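Local coordinates for protein Cys-Gly metallodipeptidase DUG1 (Saccharomyces cerevisiae, PDB 4G1P) that hydrolyses the dipeptide Cys-Gly as a zinc- or manganese-dependent M20 metallopeptidase and serves as the catalytic component of the glutathione-degrading complex, at residues Ser254-Lys259 and Leu319-Val324; Ile146-Ala151 and Lys466-Tyr471; Val64-Gln69 and Asp179-Lys184; Phe287-Leu292 and Leu302-Glu307; Pro30-Asp35 and Glu117-Val122. All blocks are in the same frame, centred on the assembly; numbering follows the deposited sequence.

Contact 1: residues Ser254-Lys259 and Leu319-Val324; sequences SLVDSK and LSIHGV
Leu319 fits its branched end against Leu255 and Val256, and this is where the packing is close. Its CD1 lies 3.7 Å from Leu255 CB, while its CD2 comes within 4.1 Å of that same CB and 4.0 Å of Val256 CG1. The fork of Leu319 is thus shared between two successive residues. Val256 has CG1 turned between its backbone N and carbonyl carbon (chi1 57°), which swings that methyl over the strand, where it also meets Ile321 CD1 at 4.2 Å. Cut back to an alanine, Leu319 would lose both methyls, which would probably leave a gap beside Leu255 CB and Val256, with Ile321 still touching Val256 alone. Strand 318-325 belongs to the sheet of the lid domain. Phe345 of the adjoining strand 340-349 touches Leu255, Leu319 and Ile321, and the segment 254-259 follows helix 244-252, so the contact joins the sheet to the layer lying on it. Ser320 turns its side chain to the other side of the strand, where Glu243 of the second subunit takes Ser320 OG on OE2 and the backbone Ile321 N on OE1. Past Val256 the packing against the strand gives out. The chain curls off through an Asx turn, Lys259 N reaching Asp257 OD1 at 2.9 Å; Ser258 OG bonds Asp247 of the second subunit, and the Lys259 side chain ends in solvent.

Contact 2: residues Ile146-Ala151 and Lys466-Tyr471; sequences INVVDA and KTMAAY
Val148 carries the whole apolar contact from its side, offering one methyl to each of two neighbours on helix 458-477. CG1 sits opposite from the backbone N (chi1 170°) and rests 4.1 Å from Ala469 CB and equally far from Ala469 CA, so it lies against the helix backbone as much as against a side chain. CG2 meets Met468 CB at 4.2 Å. Only the root of Met468 takes part; its extended chain runs on toward Ser199 and Leu440, in the loops next to two strands of the sheet. Ala469 has no more than a methyl to put between the helices, consistent with the 6.2 Å between Val148 CA and Ala469 CA. Met465, one turn earlier on the same helix, adds to the cover over Val148.

The polar links go to third parties. Asp150 and Asn147 both hold Arg22 NH1 of helix 16-28, and Lys466 NZ pairs with Asp13 of helix 5-14, so one N-terminal helix is tied to each partner.

Helix 135-154 comes before the lid in the chain and helix 458-477 after it. Their meeting belongs to the helical layer of the alpha/beta catalytic domain of M20 peptidases, with the Met468 side chain about 12 Å from a bound zinc ion.

Contact 3: residues Val64-Gln69 and Asp179-Lys184; sequences VDLGIQ and DELIKK
The 2.8 Å backbone bond from Lys184 N to Glu180 O closes the helical turn from which Leu181 reaches across to Val64 and Leu66. Leu181 is the one residue of the helix to touch the other segment. With CG anti to the backbone N (chi1 -179°), its two methyls are carried out toward the loop. CD2 lies 3.9 Å from Val64 CG1 and CD1 4.0 Å from the same methyl, so Val64 puts CG1 against the fork of the leucine. Leu66 arrives differently: its side chain runs at about a right angle to that of Leu181 and touches it with CD1 alone, 4.0 Å from Leu181 CD2. Leu181 CD2 is thus touched by both Val64 CG1 and Leu66 CD1, and Val83 of the neighbouring strand touches both Leu66 and Leu181 from the sheet.

Polar groups keep to the outside. On the helix, Lys183 NZ makes a weak salt bridge of 3.3 Å with Asp179 OD2, while Asp179 OD1 is bonded to Thr428 OG1. Where the loop bends, Gly67 N makes a weak bond to Asp65 OD1. Gly67 takes backbone angles (phi 119°, psi -154°) that would press a side chain against the preceding carbonyl oxygen, so the bend after Leu66 calls for glycine.

Val64 ends strand 61-64, the outermost strand at one side of the six-stranded sheet, and its backbone pairs with Val83. In this contact helix 178-185 meets the end of that edge strand and the loop after it through Leu181, at the margin of the sheet of the alpha/beta catalytic domain.

Contact 4: residues Phe287-Leu292 and Leu302-Glu307; sequences FSVEEL and LYDKKE
Two torsions set up this contact, at Val289 and at Lys306. Val289 has CG2 opposite its backbone N while CG1 occupies the crowded position (chi1 71°), which aims CG2 at the backbone of the other segment, 3.6 Å from Tyr303 O. Lys306 leaves the backbone with CG opposite its N (chi1 171°), and an extended chi2 then lays CG and CD along the Phe287 carbonyl. Both segments are helix starts in the lid domain: Ser288 is the N-cap of helix 289-296 and Lys305 that of helix 306-314, and the chain directions there run nearly opposite, 158° apart.

Side chain thus meets mainly backbone. Val289 CB stands 4.0 Å from Asp304 O, and Lys306 CD comes to 3.2 Å from Phe287 O. Beyond CD the lysine bends at chi3, and its ammonium end goes on to bond Ile285 O. The Phe287 side chain is buried, resting on Ile309 and Arg313 of helix 306-314. Tyr303, by contrast, sends its ring away from Val289 to stack with His312; Tyr303 also packs on Gly239 of the second subunit.

The first helix start is held by its own glutamate. Glu291 OE2 receives a weak bond from Ser288 N at the N-cap. The same oxygen accepts Ser288 OG at 3.0 Å, through the lone pair turned away from OE1.

Contact 5: residues Pro30-Asp35 and Glu117-Val122; sequences PAVSSD and EPFKLV
Pro30 lies on a face of the Phe119 ring in a CH-pi contact. Its CB sits 3.7 Å from the centroid of the Phe119 ring and 16° off the ring normal, displaced somewhat toward the CE1 side. Val32 comes in obliquely at the far end of the ring, its CG2 3.9 Å from Phe119 CZ, with the two side chains at about a right angle.

Turns set both partners in place. Phe119 belongs to a type I turn closed by Lys120 N to Glu117 O at 2.8 Å, and with CG opposite the carbonyl carbon (chi1 -57°) its ring extends toward the other loop. Across from it, Ala31 is the centre of an inverse gamma turn, which brings Pro30 and Val32 to the same ring. A serine at Phe119 would probably leave Pro30 CB and Val32 CG2 without their aromatic cover and let the two loops shift.

Farther out, Leu38 touches Val32 and Lys41 touches Pro30. Next along the chain, Ser33 OG bonds both Ser173 OG and Asp104 OD2; Asp104 is probably an active-site residue, as in relatives. The contact joins the 117-122 loop to the 30-35 loop, which runs beside the dinuclear metal site of this M20 peptidase, Val32 about 11 Å by its side chain from a bound zinc ion.

Contacts 2, 3 and 5 lie in the catalytic domain and contacts 1 and 4 in the lid. Contacts 3 and 5 alternate along the chain and come within about 5 Å at their nearest atoms; contacts 2 and 3 also alternate. The 146-151 and 466-471 pair closes a long loop with contacts 1 and 4 nested inside it, so the lid is an insertion between two parts of the catalytic domain. Contact 4 in turn lies inside contact 1, and helix 306-314 leads into strand 318-325; the two touch where Leu302 meets Ser258 and Lys259. Both reach the second subunit, which contacts 2, 3 and 5 do not touch. The centres of contacts 1 and 2 are about 42 Å apart.

Contact 1: residues Ser254-Lys259 and Leu319-Val324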
# COMPACT_ATOMS: atom_id res chain seq x y z
N SER A 254 13.59 14.40 -1.01
CA SER A 254 14.44 15.48 -1.47
C SER A 254 13.64 16.40 -2.38
O SER A 254 14.20 17.31 -2.98
CB SER A 254 15.62 14.92 -2.26
OG SER A 254 15.21 14.52 -3.56
N LEU A 255 12.34 16.15 -2.47
CA LEU A 255 11.51 16.87 -3.44
C LEU A 255 10.88 18.14 -2.87
O LEU A 255 10.59 19.07 -3.61
CB LEU A 255 10.41 15.95 -3.97
CG LEU A 255 10.81 14.69 -4.75
CD1 LEU A 255 9.57 13.89 -5.13
CD2 LEU A 255 11.59 15.06 -6.00
N VAL A 256 10.69 18.17 -1.56
CA VAL A 256 9.92 19.23 -0.92
C VAL A 256 10.10 19.16 0.60
O VAL A 256 10.22 18.08 1.15
CB VAL A 256 8.42 19.08 -1.24
CG1 VAL A 256 7.90 17.70 -0.82
CG2 VAL A 256 7.61 20.16 -0.56
N ASP A 257 10.12 20.29 1.28
CA ASP A 257 10.25 20.25 2.73
C ASP A 257 8.90 20.29 3.44
O ASP A 257 7.85 20.22 2.82
CB ASP A 257 11.21 21.33 3.24
CG ASP A 257 10.74 22.74 2.91
OD1 ASP A 257 9.52 22.99 2.85
OD2 ASP A 257 11.61 23.61 2.72
N SER A 258 8.94 20.40 4.76
CA SER A 258 7.74 20.26 5.55
C SER A 258 7.07 21.61 5.71
O SER A 258 6.14 21.78 6.51
CB SER A 258 8.10 19.69 6.93
OG SER A 258 8.93 18.55 6.79
N LYS A 259 7.56 22.58 4.95
CA LYS A 259 6.97 23.91 4.97
C LYS A 259 6.24 24.13 3.66
O LYS A 259 5.46 25.07 3.53
CB LYS A 259 8.06 24.97 5.14
CG LYS A 259 7.99 25.73 6.45
CD LYS A 259 8.30 24.84 7.64
CE LYS A 259 8.45 25.69 8.90
NZ LYS A 259 9.54 26.68 8.74
N LEU A 319 3.89 20.60 -4.22
CA LEU A 319 4.33 19.24 -4.47
C LEU A 319 3.80 18.38 -3.35
O LEU A 319 4.03 18.66 -2.17
CB LEU A 319 5.86 19.15 -4.55
CG LEU A 319 6.51 17.94 -5.24
CD1 LEU A 319 7.96 18.23 -5.59
CD2 LEU A 319 6.43 16.69 -4.38
N SER A 320 3.05 17.34 -3.71
CA SER A 320 2.47 16.46 -2.71
C SER A 320 3.00 15.04 -2.88
O SER A 320 3.30 14.59 -4.00
CB SER A 320 0.95 16.46 -2.81
OG SER A 320 0.39 17.55 -2.10
N ILE A 321 3.11 14.31 -1.78
CA ILE A 321 3.60 12.94 -1.86
C ILE A 321 2.51 11.95 -1.44
O ILE A 321 2.05 11.98 -0.31
CB ILE A 321 4.93 12.77 -1.09
CG1 ILE A 321 6.03 13.52 -1.84
CG2 ILE A 321 5.30 11.30 -0.97
CD1 ILE A 321 7.34 13.54 -1.13
N HIS A 322 2.11 11.09 -2.38
CA HIS A 322 0.89 10.31 -2.24
C HIS A 322 1.03 8.93 -1.62
O HIS A 322 0.10 8.44 -0.99
CB HIS A 322 0.24 10.19 -3.60
CG HIS A 322 0.05 11.51 -4.27
ND1 HIS A 322 -0.81 12.46 -3.78
CD2 HIS A 322 0.64 12.05 -5.36
CE1 HIS A 322 -0.76 13.53 -4.55
NE2 HIS A 322 0.11 13.30 -5.52
N GLY A 323 2.17 8.29 -1.80
CA GLY A 323 2.31 6.93 -1.32
C GLY A 323 3.24 6.11 -2.17
O GLY A 323 3.76 6.57 -3.20
N VAL A 324 3.46 4.88 -1.74
CA VAL A 324 4.39 3.97 -2.40
C VAL A 324 3.66 2.75 -2.91
O VAL A 324 2.86 2.15 -2.18
CB VAL A 324 5.50 3.52 -1.43
CG1 VAL A 324 6.47 2.63 -2.15
CG2 VAL A 324 6.23 4.70 -0.88

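Contact 2: residues Ile146-Ala151 and Lys466-Tyr471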
# COMPACT_ATOMS: atom_id res chain seq x y z
N ILE A 146 -29.21 18.22 -16.27
CA ILE A 146 -30.42 17.55 -16.75
C ILE A 146 -31.65 17.94 -15.94
O ILE A 146 -32.72 18.18 -16.51
CB ILE A 146 -30.27 16.04 -16.75
CG1 ILE A 146 -28.95 15.65 -17.41
CG2 ILE A 146 -31.47 15.38 -17.42
CD1 ILE A 146 -28.60 14.20 -17.25
N ASN A 147 -31.51 17.99 -14.61
CA ASN A 147 -32.58 18.46 -13.74
C ASN A 147 -33.12 19.80 -14.22
O ASN A 147 -34.34 20.00 -14.39
CB ASN A 147 -32.05 18.60 -12.31
CG ASN A 147 -31.47 17.29 -11.77
OD1 ASN A 147 -31.85 16.20 -12.22
ND2 ASN A 147 -30.54 17.39 -10.81
N VAL A 148 -32.18 20.72 -14.48
CA VAL A 148 -32.51 22.03 -14.99
C VAL A 148 -33.30 21.99 -16.30
O VAL A 148 -34.31 22.68 -16.43
CB VAL A 148 -31.26 22.89 -15.14
CG1 VAL A 148 -31.59 24.18 -15.90
CG2 VAL A 148 -30.68 23.18 -13.76
N VAL A 149 -32.86 21.18 -17.26
CA VAL A 149 -33.64 21.03 -18.48
C VAL A 149 -35.06 20.55 -18.13
O VAL A 149 -36.04 21.05 -18.66
CB VAL A 149 -32.99 20.08 -19.49
CG1 VAL A 149 -33.93 19.82 -20.64
CG2 VAL A 149 -31.70 20.66 -20.00
N ASP A 150 -35.16 19.62 -17.20
CA ASP A 150 -36.45 19.11 -16.80
C ASP A 150 -37.32 20.21 -16.20
O ASP A 150 -38.52 20.25 -16.43
CB ASP A 150 -36.30 17.97 -15.80
CG ASP A 150 -35.91 16.68 -16.47
OD1 ASP A 150 -36.03 16.60 -17.71
OD2 ASP A 150 -35.48 15.75 -15.76
N ALA A 151 -36.71 21.09 -15.42
CA ALA A 151 -37.49 22.08 -14.69
C ALA A 151 -38.09 23.11 -15.65
O ALA A 151 -39.24 23.49 -15.50
CB ALA A 151 -36.65 22.75 -13.63
N LYS A 466 -30.75 26.23 -9.44
CA LYS A 466 -31.40 27.50 -9.69
C LYS A 466 -30.37 28.47 -10.23
O LYS A 466 -30.69 29.27 -11.11
CB LYS A 466 -32.03 28.03 -8.41
CG LYS A 466 -33.17 27.14 -7.89
CD LYS A 466 -33.70 27.60 -6.55
CE LYS A 466 -34.98 26.87 -6.17
NZ LYS A 466 -35.57 27.35 -4.89
N THR A 467 -29.13 28.40 -9.75
CA THR A 467 -28.10 29.29 -10.26
C THR A 467 -27.74 28.93 -11.70
O THR A 467 -27.53 29.81 -12.55
CB THR A 467 -26.83 29.31 -9.36
OG1 THR A 467 -27.17 29.86 -8.09
CG2 THR A 467 -25.75 30.19 -9.98
N MET A 468 -27.69 27.65 -12.00
CA MET A 468 -27.47 27.22 -13.36
C MET A 468 -28.61 27.69 -14.27
O MET A 468 -28.39 28.10 -15.41
CB MET A 468 -27.35 25.69 -13.44
CG MET A 468 -26.11 25.08 -12.81
SD MET A 468 -26.30 23.28 -12.86
CE MET A 468 -24.63 22.68 -12.57
N ALA A 469 -29.84 27.62 -13.77
CA ALA A 469 -30.98 28.05 -14.57
C ALA A 469 -30.93 29.55 -14.89
O ALA A 469 -31.14 29.97 -16.02
CB ALA A 469 -32.27 27.71 -13.85
N ALA A 470 -30.63 30.37 -13.89
CA ALA A 470 -30.63 31.81 -14.11
C ALA A 470 -29.46 32.19 -15.00
O ALA A 470 -29.59 33.06 -15.87
CB ALA A 470 -30.59 32.57 -12.81
N TYR A 471 -28.33 31.53 -14.79
CA TYR A 471 -27.16 31.77 -15.61
C TYR A 471 -27.43 31.52 -17.10
O TYR A 471 -27.11 32.36 -17.93
CB TYR A 471 -25.96 30.96 -15.13
CG TYR A 471 -25.06 30.55 -16.24
CD1 TYR A 471 -24.17 31.44 -16.81
CD2 TYR A 471 -25.11 29.27 -16.76
CE1 TYR A 471 -23.36 31.06 -17.85
CE2 TYR A 471 -24.31 28.88 -17.79
CZ TYR A 471 -23.43 29.78 -18.33
OH TYR A 471 -22.62 29.40 -19.36

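Contact 3: residues Val64-Gln69 and Asp179-Lys184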
# COMPACT_ATOMS: atom_id res chain seq x y z
N VAL A 64 -19.37 8.27 -27.62
CA VAL A 64 -18.17 8.29 -28.43
C VAL A 64 -17.08 7.41 -27.83
O VAL A 64 -16.74 7.56 -26.67
CB VAL A 64 -17.65 9.71 -28.59
CG1 VAL A 64 -16.38 9.73 -29.41
CG2 VAL A 64 -18.74 10.61 -29.21
N ASP A 65 -16.54 6.51 -28.64
CA ASP A 65 -15.49 5.59 -28.20
C ASP A 65 -14.13 6.18 -28.44
O ASP A 65 -13.74 6.32 -29.58
CB ASP A 65 -15.57 4.32 -29.03
CG ASP A 65 -14.82 3.16 -28.42
OD1 ASP A 65 -13.68 3.35 -27.93
OD2 ASP A 65 -15.37 2.03 -28.45
N LEU A 66 -13.42 6.52 -27.37
CA LEU A 66 -12.08 7.07 -27.49
C LEU A 66 -11.12 6.00 -28.00
O LEU A 66 -10.07 6.31 -28.55
CB LEU A 66 -11.60 7.59 -26.14
CG LEU A 66 -12.06 8.99 -25.74
CD1 LEU A 66 -12.82 9.66 -26.87
CD2 LEU A 66 -12.90 8.94 -24.47
N GLY A 67 -11.50 4.74 -27.81
CA GLY A 67 -10.67 3.63 -28.23
C GLY A 67 -10.27 2.75 -27.07
O GLY A 67 -10.96 2.69 -26.06
N ILE A 68 -9.14 2.07 -27.22
CA ILE A 68 -8.64 1.18 -26.17
C ILE A 68 -7.70 1.92 -25.23
O ILE A 68 -6.90 2.74 -25.66
CB ILE A 68 -7.90 -0.03 -26.76
CG1 ILE A 68 -8.86 -0.89 -27.59
CG2 ILE A 68 -7.26 -0.85 -25.66
CD1 ILE A 68 -10.18 -1.17 -26.91
N GLN A 69 -7.82 1.62 -23.94
CA GLN A 69 -6.96 2.24 -22.93
C GLN A 69 -5.50 2.14 -23.33
O GLN A 69 -4.99 1.04 -23.58
CB GLN A 69 -7.19 1.58 -21.57
CG GLN A 69 -7.86 2.47 -20.55
CD GLN A 69 -7.00 2.70 -19.33
OE1 GLN A 69 -7.42 2.48 -18.20
NE2 GLN A 69 -5.77 3.16 -19.55
N ASP A 179 -8.87 15.13 -24.95
CA ASP A 179 -8.10 16.16 -25.63
C ASP A 179 -8.27 16.09 -27.14
O ASP A 179 -8.73 17.04 -27.78
CB ASP A 179 -6.63 15.98 -25.27
CG ASP A 179 -5.79 17.19 -25.60
OD1 ASP A 179 -6.36 18.31 -25.63
OD2 ASP A 179 -4.57 17.04 -25.82
N GLU A 180 -7.89 14.94 -27.71
CA GLU A 180 -8.00 14.73 -29.15
C GLU A 180 -9.43 14.87 -29.64
O GLU A 180 -9.67 15.43 -30.72
CB GLU A 180 -7.47 13.36 -29.52
CG GLU A 180 -6.04 13.13 -29.11
CD GLU A 180 -5.67 11.66 -29.12
OE1 GLU A 180 -5.95 10.98 -30.13
OE2 GLU A 180 -5.11 11.18 -28.10
N LEU A 181 -10.37 14.37 -28.85
CA LEU A 181 -11.78 14.40 -29.25
C LEU A 181 -12.28 15.82 -29.47
O LEU A 181 -12.94 16.11 -30.46
CB LEU A 181 -12.66 13.69 -28.23
CG LEU A 181 -14.12 13.69 -28.65
CD1 LEU A 181 -14.25 13.09 -30.04
CD2 LEU A 181 -15.00 12.95 -27.65
N ILE A 182 -11.95 16.70 -28.53
CA ILE A 182 -12.41 18.07 -28.61
C ILE A 182 -11.83 18.76 -29.83
O ILE A 182 -12.56 19.38 -30.61
CB ILE A 182 -12.04 18.82 -27.33
CG1 ILE A 182 -12.91 18.30 -26.19
CG2 ILE A 182 -12.21 20.30 -27.49
CD1 ILE A 182 -12.17 18.18 -24.90
N LYS A 183 -10.52 18.62 -30.02
CA LYS A 183 -9.85 19.20 -31.18
C LYS A 183 -10.39 18.63 -32.48
O LYS A 183 -10.59 19.37 -33.44
CB LYS A 183 -8.35 18.94 -31.12
CG LYS A 183 -7.63 19.73 -30.07
CD LYS A 183 -6.22 19.19 -29.88
CE LYS A 183 -5.47 19.94 -28.80
NZ LYS A 183 -4.27 19.18 -28.35
N LYS A 184 -10.63 17.32 -32.50
CA LYS A 184 -11.15 16.65 -33.68
C LYS A 184 -12.55 17.11 -34.01
O LYS A 184 -12.98 17.10 -35.15
CB LYS A 184 -11.17 15.13 -33.48
CG LYS A 184 -11.94 14.35 -34.57
CD LYS A 184 -12.09 12.87 -34.24
CE LYS A 184 -12.58 12.07 -35.44
NZ LYS A 184 -11.89 10.74 -35.46

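Contact 4: residues Phe287-Leu292 and Leu302-Glu307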
# COMPACT_ATOMS: atom_id res chain seq x y z
N PHE A 287 -12.08 34.85 3.59
CA PHE A 287 -11.51 33.57 4.01
C PHE A 287 -10.57 33.75 5.19
O PHE A 287 -9.89 34.77 5.31
CB PHE A 287 -10.75 32.91 2.87
CG PHE A 287 -10.45 31.47 3.11
CD1 PHE A 287 -11.47 30.54 3.17
CD2 PHE A 287 -9.14 31.04 3.27
CE1 PHE A 287 -11.19 29.20 3.39
CE2 PHE A 287 -8.85 29.71 3.49
CZ PHE A 287 -9.88 28.79 3.54
N SER A 288 -10.51 32.74 6.04
CA SER A 288 -9.62 32.76 7.18
C SER A 288 -9.10 31.36 7.46
O SER A 288 -9.71 30.35 7.06
CB SER A 288 -10.37 33.25 8.40
OG SER A 288 -11.38 32.31 8.71
N VAL A 289 -7.97 31.30 8.16
CA VAL A 289 -7.32 30.03 8.47
C VAL A 289 -8.24 29.17 9.33
O VAL A 289 -8.19 27.94 9.27
CB VAL A 289 -5.95 30.26 9.14
CG1 VAL A 289 -6.12 30.78 10.55
CG2 VAL A 289 -5.13 28.97 9.14
N GLU A 290 -9.11 29.81 10.11
CA GLU A 290 -10.07 29.09 10.93
C GLU A 290 -10.97 28.25 10.06
O GLU A 290 -11.37 27.15 10.44
CB GLU A 290 -10.94 30.06 11.74
CG GLU A 290 -10.24 30.66 12.94
CD GLU A 290 -9.10 31.60 12.55
OE1 GLU A 290 -9.18 32.24 11.47
OE2 GLU A 290 -8.13 31.67 13.34
N GLU A 291 -11.31 28.77 8.89
CA GLU A 291 -12.12 28.02 7.94
C GLU A 291 -11.29 26.87 7.39
O GLU A 291 -11.77 25.74 7.31
CB GLU A 291 -12.62 28.93 6.82
CG GLU A 291 -13.58 30.01 7.30
CD GLU A 291 -13.83 31.08 6.26
OE1 GLU A 291 -14.70 30.88 5.38
OE2 GLU A 291 -13.15 32.13 6.32
N LEU A 292 -10.04 27.14 7.05
CA LEU A 292 -9.14 26.10 6.58
C LEU A 292 -9.01 24.98 7.63
O LEU A 292 -9.11 23.81 7.30
CB LEU A 292 -7.77 26.68 6.25
CG LEU A 292 -6.74 25.66 5.76
CD1 LEU A 292 -7.19 25.09 4.43
CD2 LEU A 292 -5.36 26.31 5.65
N LEU A 302 -0.04 25.70 6.79
CA LEU A 302 1.33 26.16 6.62
C LEU A 302 1.45 27.68 6.65
O LEU A 302 2.54 28.21 6.57
CB LEU A 302 1.89 25.64 5.29
CG LEU A 302 1.95 24.12 5.08
CD1 LEU A 302 2.36 23.82 3.64
CD2 LEU A 302 2.93 23.47 6.07
N TYR A 303 0.31 28.38 6.73
CA TYR A 303 0.25 29.84 6.67
C TYR A 303 -0.95 30.37 7.45
O TYR A 303 -2.01 29.77 7.45
CB TYR A 303 0.08 30.34 5.24
CG TYR A 303 1.18 29.93 4.31
CD1 TYR A 303 2.41 30.56 4.34
CD2 TYR A 303 0.98 28.92 3.39
CE1 TYR A 303 3.43 30.18 3.47
CE2 TYR A 303 1.99 28.53 2.53
CZ TYR A 303 3.21 29.16 2.58
OH TYR A 303 4.19 28.76 1.71
N ASP A 304 -0.78 31.53 8.09
CA ASP A 304 -1.88 32.14 8.83
C ASP A 304 -2.55 33.29 8.09
O ASP A 304 -3.75 33.54 8.25
CB ASP A 304 -1.38 32.62 10.18
CG ASP A 304 -0.95 31.48 11.07
OD1 ASP A 304 -1.48 30.37 10.89
OD2 ASP A 304 -0.07 31.70 11.94
N LYS A 305 -1.78 34.00 7.28
CA LYS A 305 -2.30 35.15 6.56
C LYS A 305 -3.20 34.74 5.41
O LYS A 305 -2.84 33.88 4.60
CB LYS A 305 -1.15 36.03 6.04
CG LYS A 305 -0.60 37.04 7.05
CD LYS A 305 0.23 38.11 6.35
CE LYS A 305 -0.59 38.87 5.30
NZ LYS A 305 0.21 39.88 4.53
N LYS A 306 -4.37 35.37 5.33
CA LYS A 306 -5.38 35.06 4.33
C LYS A 306 -4.77 35.11 2.95
O LYS A 306 -4.96 34.21 2.14
CB LYS A 306 -6.55 36.04 4.42
CG LYS A 306 -7.55 35.93 3.27
CD LYS A 306 -8.65 37.00 3.34
CE LYS A 306 -8.35 38.19 2.42
NZ LYS A 306 -9.26 39.33 2.66
N GLU A 307 -4.03 36.18 2.69
CA GLU A 307 -3.39 36.39 1.40
C GLU A 307 -2.46 35.22 1.07
O GLU A 307 -2.37 34.78 -0.07
CB GLU A 307 -2.62 37.71 1.40
CG GLU A 307 -1.92 38.04 0.08
CD GLU A 307 -1.00 39.25 0.18
OE1 GLU A 307 -0.11 39.26 1.06
OE2 GLU A 307 -1.17 40.19 -0.63

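Contact 5: residues Pro30-Asp35 and Glu117-Val122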
# COMPACT_ATOMS: atom_id res chain seq x y z
N PRO A 30 -21.02 2.11 -9.30
CA PRO A 30 -19.67 2.55 -8.93
C PRO A 30 -18.72 2.68 -10.11
O PRO A 30 -17.82 1.87 -10.26
CB PRO A 30 -19.20 1.44 -7.99
CG PRO A 30 -19.92 0.24 -8.45
CD PRO A 30 -21.26 0.70 -8.95
N ALA A 31 -18.91 3.72 -10.93
CA ALA A 31 -18.05 4.01 -12.07
C ALA A 31 -16.63 4.43 -11.66
O ALA A 31 -16.22 5.57 -11.90
CB ALA A 31 -18.68 5.11 -12.91
N VAL A 32 -15.90 3.53 -11.02
CA VAL A 32 -14.54 3.82 -10.63
C VAL A 32 -13.60 3.55 -11.81
O VAL A 32 -13.24 2.41 -12.08
CB VAL A 32 -14.14 2.96 -9.45
CG1 VAL A 32 -12.70 3.28 -9.00
CG2 VAL A 32 -15.14 3.15 -8.31
N SER A 33 -13.23 4.61 -12.53
CA SER A 33 -12.45 4.47 -13.75
C SER A 33 -11.02 3.93 -13.53
O SER A 33 -10.38 3.45 -14.45
CB SER A 33 -12.38 5.80 -14.49
OG SER A 33 -11.69 6.76 -13.70
N SER A 34 -10.52 4.03 -12.31
CA SER A 34 -9.16 3.62 -12.04
C SER A 34 -9.11 2.14 -11.75
O SER A 34 -8.03 1.57 -11.63
CB SER A 34 -8.61 4.37 -10.84
OG SER A 34 -9.34 4.03 -9.66
N ASP A 35 -10.28 1.51 -11.62
CA ASP A 35 -10.39 0.11 -11.23
C ASP A 35 -10.85 -0.76 -12.39
O ASP A 35 -12.02 -0.72 -12.77
CB ASP A 35 -11.36 -0.03 -10.05
CG ASP A 35 -11.35 -1.43 -9.44
OD1 ASP A 35 -11.23 -2.43 -10.17
OD2 ASP A 35 -11.46 -1.53 -8.20
N GLU A 117 -22.12 3.61 3.65
CA GLU A 117 -21.57 2.90 2.52
C GLU A 117 -21.48 3.85 1.33
O GLU A 117 -22.49 4.38 0.86
CB GLU A 117 -22.48 1.72 2.24
CG GLU A 117 -23.05 1.17 3.53
CD GLU A 117 -23.97 -0.00 3.33
OE1 GLU A 117 -23.51 -1.01 2.74
OE2 GLU A 117 -25.16 0.08 3.76
N PRO A 118 -20.25 4.06 0.83
CA PRO A 118 -19.93 5.09 -0.16
C PRO A 118 -20.78 5.04 -1.43
O PRO A 118 -21.04 6.10 -2.02
CB PRO A 118 -18.45 4.85 -0.48
CG PRO A 118 -18.16 3.46 0.03
CD PRO A 118 -19.06 3.27 1.20
N PHE A 119 -21.25 3.86 -1.82
CA PHE A 119 -22.11 3.80 -3.01
C PHE A 119 -23.56 3.54 -2.70
O PHE A 119 -24.31 3.13 -3.57
CB PHE A 119 -21.57 2.81 -4.05
CG PHE A 119 -20.17 3.11 -4.49
CD1 PHE A 119 -19.93 4.03 -5.50
CD2 PHE A 119 -19.10 2.51 -3.86
CE1 PHE A 119 -18.65 4.32 -5.89
CE2 PHE A 119 -17.81 2.80 -4.25
CZ PHE A 119 -17.58 3.70 -5.27
N LYS A 120 -23.97 3.78 -1.46
CA LYS A 120 -25.38 3.90 -1.16
C LYS A 120 -25.60 5.35 -0.81
O LYS A 120 -25.16 5.80 0.24
CB LYS A 120 -25.79 3.00 0.01
CG LYS A 120 -25.50 1.51 -0.20
CD LYS A 120 -26.18 0.95 -1.45
CE LYS A 120 -27.61 0.51 -1.19
NZ LYS A 120 -28.39 0.28 -2.45
N LEU A 121 -26.25 6.09 -1.69
CA LEU A 121 -26.48 7.51 -1.44
C LEU A 121 -27.44 7.73 -0.27
O LEU A 121 -28.61 7.39 -0.36
CB LEU A 121 -27.03 8.20 -2.69
CG LEU A 121 -27.28 9.69 -2.47
CD1 LEU A 121 -25.94 10.43 -2.48
CD2 LEU A 121 -28.25 10.26 -3.48
N VAL A 122 -26.94 8.29 0.82
CA VAL A 122 -27.79 8.62 1.95
C VAL A 122 -28.21 10.07 1.88
O VAL A 122 -27.37 10.97 1.90
CB VAL A 122 -27.04 8.42 3.27
CG1 VAL A 122 -27.83 9.05 4.43
CG2 VAL A 122 -26.78 6.94 3.51